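Local coordinates for vanadium-dependent bromoperoxidase (Corallina officinalis, PDB 1QHB), which catalyses the halogenation of organic substrates with bromide and hydrogen peroxide, using a vanadate cofactor, at residues A160-M165 against G544-G549; I171-F176 against G234-Q239. All coordinates share one frame; numbering follows the deposited sequence.

Contact 1. Residues A160-M165 against G544-G549; sequences AELYLM and GRNMAG. With PO4 (phosphate ion), chain G.
The guanidinium of R545 has phosphate O1 at its edge and in its plane, while the next residue, N546, meets L162 and M165 of the facing helix. NH2 of R545 holds O1 over 2.8 Å in a nearly straight bond (161°); NE gives O2 a longer, weak one. A water bridges N546 and E161: N546 ND2 donates to it at 2.6 Å, and it donates a weak bond to E161 OE1 at 2.9 Å, while E161 OE2 forms a salt bridge with R215. No direct hydrogen bond joins the helices; L162 CD2 rests 3.6 Å from N546 O and also meets N546 CB. The extended chain of M165, its CG beside the backbone N (chi1 -74°), brings SD to 3.9 Å from M547 CG, the two methionines crossing at about a right angle. The short helical segments cross steeply, at 76° with axes 9.0 Å apart. N546 O also accepts G549 N at 2.7 Å, inside the Schellman motif that ends helix 530-548; at the backbone angles of G549, with positive phi, a side chain would press on the carbonyl O of A548, which favours glycine. A second water lies within hydrogen-bonding distance of both N546 O and L162 O. Helix 153-167 thus packs against the C-terminal end of helix 530-548, with R545 reaching away from it to the phosphate, which R406, K398, S483, G484, H485 and H551 also bind in the vanadate site of the vanadium haloperoxidases.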
ATOM      1  N   ALA A 160     -25.092 -16.540  52.316  1.00 14.41           N
ATOM      2  CA  ALA A 160     -26.256 -17.116  53.018  1.00 13.06           C
ATOM      3  C   ALA A 160     -26.891 -18.180  52.143  1.00 12.85           C
ATOM      4  O   ALA A 160     -27.158 -19.291  52.591  1.00 14.13           O
ATOM      5  CB  ALA A 160     -27.316 -16.067  53.322  1.00  9.45           C
ATOM      6  N   GLU A 161     -27.073 -17.805  50.843  1.00 11.56           N
ATOM      7  CA  GLU A 161     -27.660 -18.774  49.925  1.00 11.95           C
ATOM      8  C   GLU A 161     -26.819 -20.012  49.764  1.00 11.95           C
ATOM      9  O   GLU A 161     -27.396 -21.120  49.674  1.00 13.71           O
ATOM     10  CB  GLU A 161     -27.905 -18.093  48.577  1.00 11.14           C
ATOM     11  CG  GLU A 161     -28.346 -19.061  47.472  1.00 11.46           C
ATOM     12  CD  GLU A 161     -28.644 -18.305  46.198  1.00 20.84           C
ATOM     13  OE1 GLU A 161     -27.673 -17.689  45.705  1.00 14.44           O
ATOM     14  OE2 GLU A 161     -29.808 -18.356  45.743  1.00 16.43           O
ATOM     15  N   LEU A 162     -25.500 -19.927  49.741  1.00 12.36           N
ATOM     16  CA  LEU A 162     -24.651 -21.117  49.588  1.00 12.21           C
ATOM     17  C   LEU A 162     -24.638 -21.980  50.828  1.00 12.50           C
ATOM     18  O   LEU A 162     -24.469 -23.222  50.696  1.00 14.53           O
ATOM     19  CB  LEU A 162     -23.180 -20.742  49.308  1.00 10.71           C
ATOM     20  CG  LEU A 162     -22.879 -19.989  48.022  1.00 21.20           C
ATOM     21  CD1 LEU A 162     -21.406 -19.650  47.871  1.00 14.01           C
ATOM     22  CD2 LEU A 162     -23.369 -20.779  46.827  1.00 12.68           C
ATOM     23  N   TYR A 163     -24.668 -21.369  52.018  1.00  8.99           N
ATOM     24  CA  TYR A 163     -24.695 -22.199  53.250  1.00 12.03           C
ATOM     25  C   TYR A 163     -26.019 -22.958  53.323  1.00 10.61           C
ATOM     26  O   TYR A 163     -26.083 -24.145  53.667  1.00 14.09           O
ATOM     27  CB  TYR A 163     -24.592 -21.314  54.492  1.00  9.85           C
ATOM     28  CG  TYR A 163     -23.171 -21.011  54.955  1.00  8.74           C
ATOM     29  CD1 TYR A 163     -22.386 -21.976  55.548  1.00  7.61           C
ATOM     30  CD2 TYR A 163     -22.686 -19.728  54.899  1.00 10.44           C
ATOM     31  CE1 TYR A 163     -21.104 -21.722  55.997  1.00  8.84           C
ATOM     32  CE2 TYR A 163     -21.415 -19.430  55.352  1.00  8.03           C
ATOM     33  CZ  TYR A 163     -20.641 -20.431  55.878  1.00 10.11           C
ATOM     34  OH  TYR A 163     -19.375 -20.106  56.301  1.00 10.33           O
ATOM     35  N   LEU A 164     -27.119 -22.364  52.938  1.00  9.79           N
ATOM     36  CA  LEU A 164     -28.427 -23.027  52.955  1.00 13.25           C
ATOM     37  C   LEU A 164     -28.509 -24.115  51.901  1.00 16.00           C
ATOM     38  O   LEU A 164     -29.123 -25.166  52.159  1.00 19.25           O
ATOM     39  CB  LEU A 164     -29.573 -22.032  52.802  1.00 11.74           C
ATOM     40  CG  LEU A 164     -29.683 -21.130  54.043  1.00 13.50           C
ATOM     41  CD1 LEU A 164     -30.399 -19.857  53.680  1.00 11.41           C
ATOM     42  CD2 LEU A 164     -30.435 -21.877  55.170  1.00 10.67           C
ATOM     43  N   MET A 165     -27.809 -23.931  50.763  1.00 14.18           N
ATOM     44  CA  MET A 165     -27.809 -24.976  49.759  1.00 14.87           C
ATOM     45  C   MET A 165     -27.025 -26.159  50.319  1.00 12.43           C
ATOM     46  O   MET A 165     -27.398 -27.268  50.041  1.00 13.73           O
ATOM     47  CB  MET A 165     -27.128 -24.573  48.473  1.00 13.50           C
ATOM     48  CG  MET A 165     -27.964 -23.612  47.641  1.00 11.72           C
ATOM     49  SD  MET A 165     -26.880 -22.977  46.341  1.00  9.92           S
ATOM     50  CE  MET A 165     -28.138 -22.340  45.226  1.00 12.75           C
ATOM     51  N   GLY A 544     -25.951 -25.635  39.648  1.00  9.56           N
ATOM     52  CA  GLY A 544     -25.386 -26.853  40.238  1.00  6.00           C
ATOM     53  C   GLY A 544     -24.000 -26.579  40.837  1.00 12.88           C
ATOM     54  O   GLY A 544     -23.643 -27.238  41.813  1.00 12.48           O
ATOM     55  N   ARG A 545     -23.150 -25.687  40.266  1.00 10.33           N
ATOM     56  CA  ARG A 545     -21.801 -25.472  40.785  1.00 12.27           C
ATOM     57  C   ARG A 545     -21.858 -24.748  42.135  1.00 12.22           C
ATOM     58  O   ARG A 545     -21.127 -25.048  43.092  1.00 12.30           O
ATOM     59  CB  ARG A 545     -20.863 -24.737  39.828  1.00 12.87           C
ATOM     60  CG  ARG A 545     -20.720 -25.343  38.429  1.00  9.62           C
ATOM     61  CD  ARG A 545     -19.911 -26.616  38.468  1.00 11.93           C
ATOM     62  NE  ARG A 545     -18.522 -26.250  38.700  1.00 10.71           N
ATOM     63  CZ  ARG A 545     -17.518 -27.117  38.934  1.00 11.12           C
ATOM     64  NH1 ARG A 545     -17.820 -28.389  38.936  1.00 10.39           N
ATOM     65  NH2 ARG A 545     -16.315 -26.632  39.134  1.00  7.14           N
ATOM     66  N   ASN A 546     -22.851 -23.906  42.309  1.00  8.68           N
ATOM     67  CA  ASN A 546     -23.162 -23.196  43.527  1.00 11.58           C
ATOM     68  C   ASN A 546     -23.620 -24.173  44.599  1.00 12.73           C
ATOM     69  O   ASN A 546     -23.079 -24.146  45.707  1.00 12.29           O
ATOM     70  CB  ASN A 546     -24.294 -22.189  43.268  1.00  8.95           C
ATOM     71  CG  ASN A 546     -23.894 -21.032  42.376  1.00 16.11           C
ATOM     72  OD1 ASN A 546     -22.861 -21.066  41.751  1.00 12.85           O
ATOM     73  ND2 ASN A 546     -24.702 -19.976  42.278  1.00 12.70           N
ATOM     74  N   MET A 547     -24.450 -25.144  44.201  1.00 11.47           N
ATOM     75  CA  MET A 547     -24.933 -26.183  45.124  1.00 12.27           C
ATOM     76  C   MET A 547     -23.808 -27.074  45.605  1.00 14.10           C
ATOM     77  O   MET A 547     -23.828 -27.632  46.700  1.00 15.09           O
ATOM     78  CB  MET A 547     -25.984 -26.998  44.354  1.00 11.55           C
ATOM     79  CG  MET A 547     -27.315 -26.216  44.231  1.00  7.32           C
ATOM     80  SD  MET A 547     -28.427 -27.139  43.154  1.00 12.46           S
ATOM     81  CE  MET A 547     -29.929 -26.182  43.477  1.00 10.88           C
ATOM     82  N   ALA A 548     -22.735 -27.186  44.789  1.00 11.22           N
ATOM     83  CA  ALA A 548     -21.560 -27.962  45.201  1.00 10.29           C
ATOM     84  C   ALA A 548     -20.704 -27.080  46.094  1.00  7.78           C
ATOM     85  O   ALA A 548     -19.865 -27.622  46.780  1.00 10.19           O
ATOM     86  CB  ALA A 548     -20.739 -28.475  44.037  1.00  7.67           C
ATOM     87  N   GLY A 549     -20.964 -25.773  46.101  1.00  7.97           N
ATOM     88  CA  GLY A 549     -20.193 -24.875  47.013  1.00  7.86           C
ATOM     89  C   GLY A 549     -19.038 -24.177  46.299  1.00 11.13           C
ATOM     90  O   GLY A 549     -18.209 -23.550  46.972  1.00 10.35           O
TER
HETATM   91  P   PO4 G3000     -15.795 -23.829  37.109  1.00 11.64           P
HETATM   92  O1  PO4 G3000     -15.603 -24.001  38.574  1.00 14.53           O
HETATM   93  O2  PO4 G3000     -17.227 -23.966  36.717  1.00 15.34           O
HETATM   94  O3  PO4 G3000     -14.975 -24.823  36.396  1.00 17.49           O
HETATM   95  O4  PO4 G3000     -15.335 -22.426  36.788  1.00 15.84           O
HETATM   96  O   HOH W   1     -26.919 -19.368  43.463  1.00 15.32           O
HETATM   97  O   HOH W   2     -23.197 -24.870  48.520  1.00 11.00           O

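Contact 2. Residues I171-F176 against G234-Q239; sequences IEFSEF and GPYLSQ
The shortest backbone bond within the two segments, E175 N to E172 O at 2.9 Å, closes the tight turn from which F173 reaches out to Y236 and L237. F173 forms an offset stack with Y236, the ring centroids 4.6 Å apart and the planes inclined by 28°. CE1 of F173 comes down over one face of the tyrosine, displaced toward its rim, and lies 3.6 Å from Y236 CD1. With the planes tilted and the rings offset, the overlap is uneven: CD1 of F173 nears Y236 CG at 3.7 Å, whereas F173 CZ stands 4.1 Å from Y236 CE1. The tyrosine is carried toward F173 with CG opposite the backbone N (chi1 -173°). L237 comes in on the same face of the F173 ring as the tyrosine, its CD1 4.0 Å from F173 CD2, and the two side chains cross at about a right angle. The loop after helix 153-167 thereby packs on the loop before strand 251-253, beside helix 530-548, whose M547 touches both F173 and Y236. Y236 OH bonds to F224 O; N540 ND2 donates to Y236 O, and N540 OD1 accepts from S238 N. With an alanine in place of Y236, F173 would probably lose its stacking partner and be freer to turn, and F224 O would be left without the phenol hydroxyl. No hydrogen bond links the two segments directly: their contact is apolar, so dispersion probably dominates it, while the bonds to F224 and N540 are likely to set the tyrosine's position.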
ATOM      1  N   ILE A 171     -32.154 -32.762  50.225  1.00 16.33           N
ATOM      2  CA  ILE A 171     -33.554 -32.495  49.970  1.00 15.08           C
ATOM      3  C   ILE A 171     -33.849 -32.782  48.502  1.00 18.27           C
ATOM      4  O   ILE A 171     -33.065 -32.409  47.613  1.00 17.90           O
ATOM      5  CB  ILE A 171     -33.840 -31.019  50.292  1.00 18.78           C
ATOM      6  CG1 ILE A 171     -33.821 -30.866  51.825  1.00 20.99           C
ATOM      7  CG2 ILE A 171     -35.188 -30.572  49.763  1.00 18.19           C
ATOM      8  CD1 ILE A 171     -34.074 -29.468  52.331  1.00 23.73           C
ATOM      9  N   GLU A 172     -35.002 -33.397  48.218  1.00 13.45           N
ATOM     10  CA  GLU A 172     -35.416 -33.696  46.886  1.00 13.10           C
ATOM     11  C   GLU A 172     -36.104 -32.537  46.192  1.00 15.30           C
ATOM     12  O   GLU A 172     -37.020 -31.944  46.750  1.00 12.83           O
ATOM     13  CB  GLU A 172     -36.412 -34.893  46.839  1.00 12.92           C
ATOM     14  CG  GLU A 172     -35.756 -36.120  47.442  1.00 17.87           C
ATOM     15  CD  GLU A 172     -36.589 -37.378  47.361  1.00 23.34           C
ATOM     16  OE1 GLU A 172     -37.597 -37.460  46.639  1.00 25.22           O
ATOM     17  OE2 GLU A 172     -36.189 -38.364  48.004  1.00 31.32           O
ATOM     18  N   PHE A 173     -35.727 -32.273  44.942  1.00 13.02           N
ATOM     19  CA  PHE A 173     -36.389 -31.204  44.197  1.00 14.79           C
ATOM     20  C   PHE A 173     -37.908 -31.342  44.186  1.00 19.22           C
ATOM     21  O   PHE A 173     -38.653 -30.383  44.393  1.00 18.92           O
ATOM     22  CB  PHE A 173     -35.907 -31.231  42.741  1.00 12.43           C
ATOM     23  CG  PHE A 173     -34.494 -30.731  42.612  1.00 14.63           C
ATOM     24  CD1 PHE A 173     -34.232 -29.393  42.845  1.00 14.86           C
ATOM     25  CD2 PHE A 173     -33.466 -31.580  42.274  1.00 13.42           C
ATOM     26  CE1 PHE A 173     -32.937 -28.906  42.745  1.00 16.90           C
ATOM     27  CE2 PHE A 173     -32.177 -31.073  42.131  1.00 10.67           C
ATOM     28  CZ  PHE A 173     -31.915 -29.763  42.383  1.00 11.56           C
ATOM     29  N   SER A 174     -38.440 -32.549  43.987  1.00 18.57           N
ATOM     30  CA  SER A 174     -39.873 -32.746  43.961  1.00 18.92           C
ATOM     31  C   SER A 174     -40.542 -32.576  45.311  1.00 19.29           C
ATOM     32  O   SER A 174     -41.767 -32.701  45.367  1.00 19.18           O
ATOM     33  CB  SER A 174     -40.176 -34.164  43.429  1.00 21.77           C
ATOM     34  OG  SER A 174     -39.904 -34.239  42.045  1.00 26.03           O
ATOM     35  N   GLU A 175     -39.846 -32.370  46.395  1.00 15.62           N
ATOM     36  CA  GLU A 175     -40.398 -32.246  47.724  1.00 19.23           C
ATOM     37  C   GLU A 175     -40.119 -30.919  48.388  1.00 20.84           C
ATOM     38  O   GLU A 175     -40.158 -30.826  49.614  1.00 23.80           O
ATOM     39  CB  GLU A 175     -39.804 -33.371  48.605  1.00 19.12           C
ATOM     40  CG  GLU A 175     -40.336 -34.719  48.122  1.00 21.47           C
ATOM     41  CD  GLU A 175     -39.912 -35.898  48.989  1.00 32.23           C
ATOM     42  OE1 GLU A 175     -38.882 -35.805  49.674  1.00 34.94           O
ATOM     43  OE2 GLU A 175     -40.617 -36.935  48.943  1.00 36.06           O
ATOM     44  N   PHE A 176     -39.837 -29.883  47.606  1.00 21.20           N
ATOM     45  CA  PHE A 176     -39.585 -28.554  48.138  1.00 23.24           C
ATOM     46  C   PHE A 176     -40.814 -28.022  48.871  1.00 25.20           C
ATOM     47  O   PHE A 176     -40.719 -27.224  49.798  1.00 27.66           O
ATOM     48  CB  PHE A 176     -39.263 -27.595  46.985  1.00 17.07           C
ATOM     49  CG  PHE A 176     -37.822 -27.421  46.651  1.00 18.56           C
ATOM     50  CD1 PHE A 176     -36.890 -28.411  46.880  1.00 18.45           C
ATOM     51  CD2 PHE A 176     -37.399 -26.239  46.045  1.00 17.36           C
ATOM     52  CE1 PHE A 176     -35.547 -28.249  46.577  1.00 19.17           C
ATOM     53  CE2 PHE A 176     -36.073 -26.061  45.740  1.00 15.95           C
ATOM     54  CZ  PHE A 176     -35.155 -27.058  45.988  1.00 22.03           C
ATOM     55  N   GLY A 234     -42.593 -23.511  35.832  1.00 16.10           N
ATOM     56  CA  GLY A 234     -42.610 -24.976  35.818  1.00 13.13           C
ATOM     57  C   GLY A 234     -41.604 -25.561  36.787  1.00 12.34           C
ATOM     58  O   GLY A 234     -41.099 -24.956  37.743  1.00 13.27           O
ATOM     59  N   PRO A 235     -41.363 -26.849  36.601  1.00 11.99           N
ATOM     60  CA  PRO A 235     -40.453 -27.594  37.444  1.00 12.13           C
ATOM     61  C   PRO A 235     -39.057 -27.002  37.468  1.00 14.00           C
ATOM     62  O   PRO A 235     -38.623 -26.334  36.530  1.00 13.09           O
ATOM     63  CB  PRO A 235     -40.468 -29.005  36.901  1.00 13.92           C
ATOM     64  CG  PRO A 235     -41.658 -29.069  36.007  1.00 13.11           C
ATOM     65  CD  PRO A 235     -41.909 -27.680  35.505  1.00 12.01           C
ATOM     66  N   TYR A 236     -38.341 -27.326  38.544  1.00 10.88           N
ATOM     67  CA  TYR A 236     -37.011 -26.807  38.765  1.00 10.66           C
ATOM     68  C   TYR A 236     -36.085 -27.273  37.645  1.00 14.89           C
ATOM     69  O   TYR A 236     -35.274 -26.507  37.149  1.00 12.24           O
ATOM     70  CB  TYR A 236     -36.519 -27.344  40.130  1.00  7.35           C
ATOM     71  CG  TYR A 236     -35.204 -26.673  40.465  1.00 10.72           C
ATOM     72  CD1 TYR A 236     -34.040 -27.101  39.856  1.00 10.90           C
ATOM     73  CD2 TYR A 236     -35.129 -25.612  41.340  1.00 10.53           C
ATOM     74  CE1 TYR A 236     -32.829 -26.489  40.090  1.00 10.90           C
ATOM     75  CE2 TYR A 236     -33.895 -25.004  41.604  1.00  9.35           C
ATOM     76  CZ  TYR A 236     -32.775 -25.425  40.962  1.00 12.94           C
ATOM     77  OH  TYR A 236     -31.551 -24.835  41.161  1.00 15.51           O
ATOM     78  N   LEU A 237     -36.098 -28.589  37.377  1.00 13.44           N
ATOM     79  CA  LEU A 237     -35.210 -29.201  36.413  1.00 11.83           C
ATOM     80  C   LEU A 237     -35.743 -29.138  34.985  1.00 13.18           C
ATOM     81  O   LEU A 237     -36.910 -29.337  34.639  1.00  9.76           O
ATOM     82  CB  LEU A 237     -34.908 -30.658  36.745  1.00 11.27           C
ATOM     83  CG  LEU A 237     -34.156 -30.889  38.064  1.00 18.64           C
ATOM     84  CD1 LEU A 237     -34.231 -32.354  38.448  1.00 12.75           C
ATOM     85  CD2 LEU A 237     -32.698 -30.470  37.995  1.00 11.64           C
ATOM     86  N   SER A 238     -34.787 -28.786  34.115  1.00  8.71           N
ATOM     87  CA  SER A 238     -35.090 -28.659  32.707  1.00  9.76           C
ATOM     88  C   SER A 238     -35.546 -30.020  32.268  1.00 11.26           C
ATOM     89  O   SER A 238     -34.905 -31.034  32.640  1.00 13.05           O
ATOM     90  CB  SER A 238     -33.783 -28.259  31.965  1.00 10.13           C
ATOM     91  OG  SER A 238     -34.009 -28.373  30.549  1.00  8.39           O
ATOM     92  N   GLN A 239     -36.488 -30.107  31.322  1.00 11.43           N
ATOM     93  CA  GLN A 239     -36.873 -31.408  30.796  1.00  9.62           C
ATOM     94  C   GLN A 239     -35.665 -32.111  30.198  1.00 12.93           C
ATOM     95  O   GLN A 239     -35.550 -33.341  30.165  1.00 14.83           O
ATOM     96  CB  GLN A 239     -37.919 -31.250  29.652  1.00  9.71           C
ATOM     97  CG  GLN A 239     -39.233 -30.613  30.132  1.00 10.17           C
ATOM     98  CD  GLN A 239     -39.888 -31.522  31.184  1.00 15.20           C
ATOM     99  OE1 GLN A 239     -40.280 -32.657  30.882  1.00 12.55           O
ATOM    100  NE2 GLN A 239     -39.911 -30.977  32.391  1.00  7.70           N
TER

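In the fold
M547 belongs to contact 1 and also touches contact 2, although the centres of the two lie 16 Å apart. Its CE lies 4.1 Å from F173 CE1, at the ring that stacks on Y236. The same helix, 530-548, carries R545 to the anion and turns M547 toward the loops 171-176 and 234-239. Contact 1 stands close to the vanadate site: the side chain of N546 is about 3 Å from that of H551, a residue that hydrogen-bonds the phosphate. Contact 2 lies further back, with the side chain of Y236 about 11 Å from that of R545.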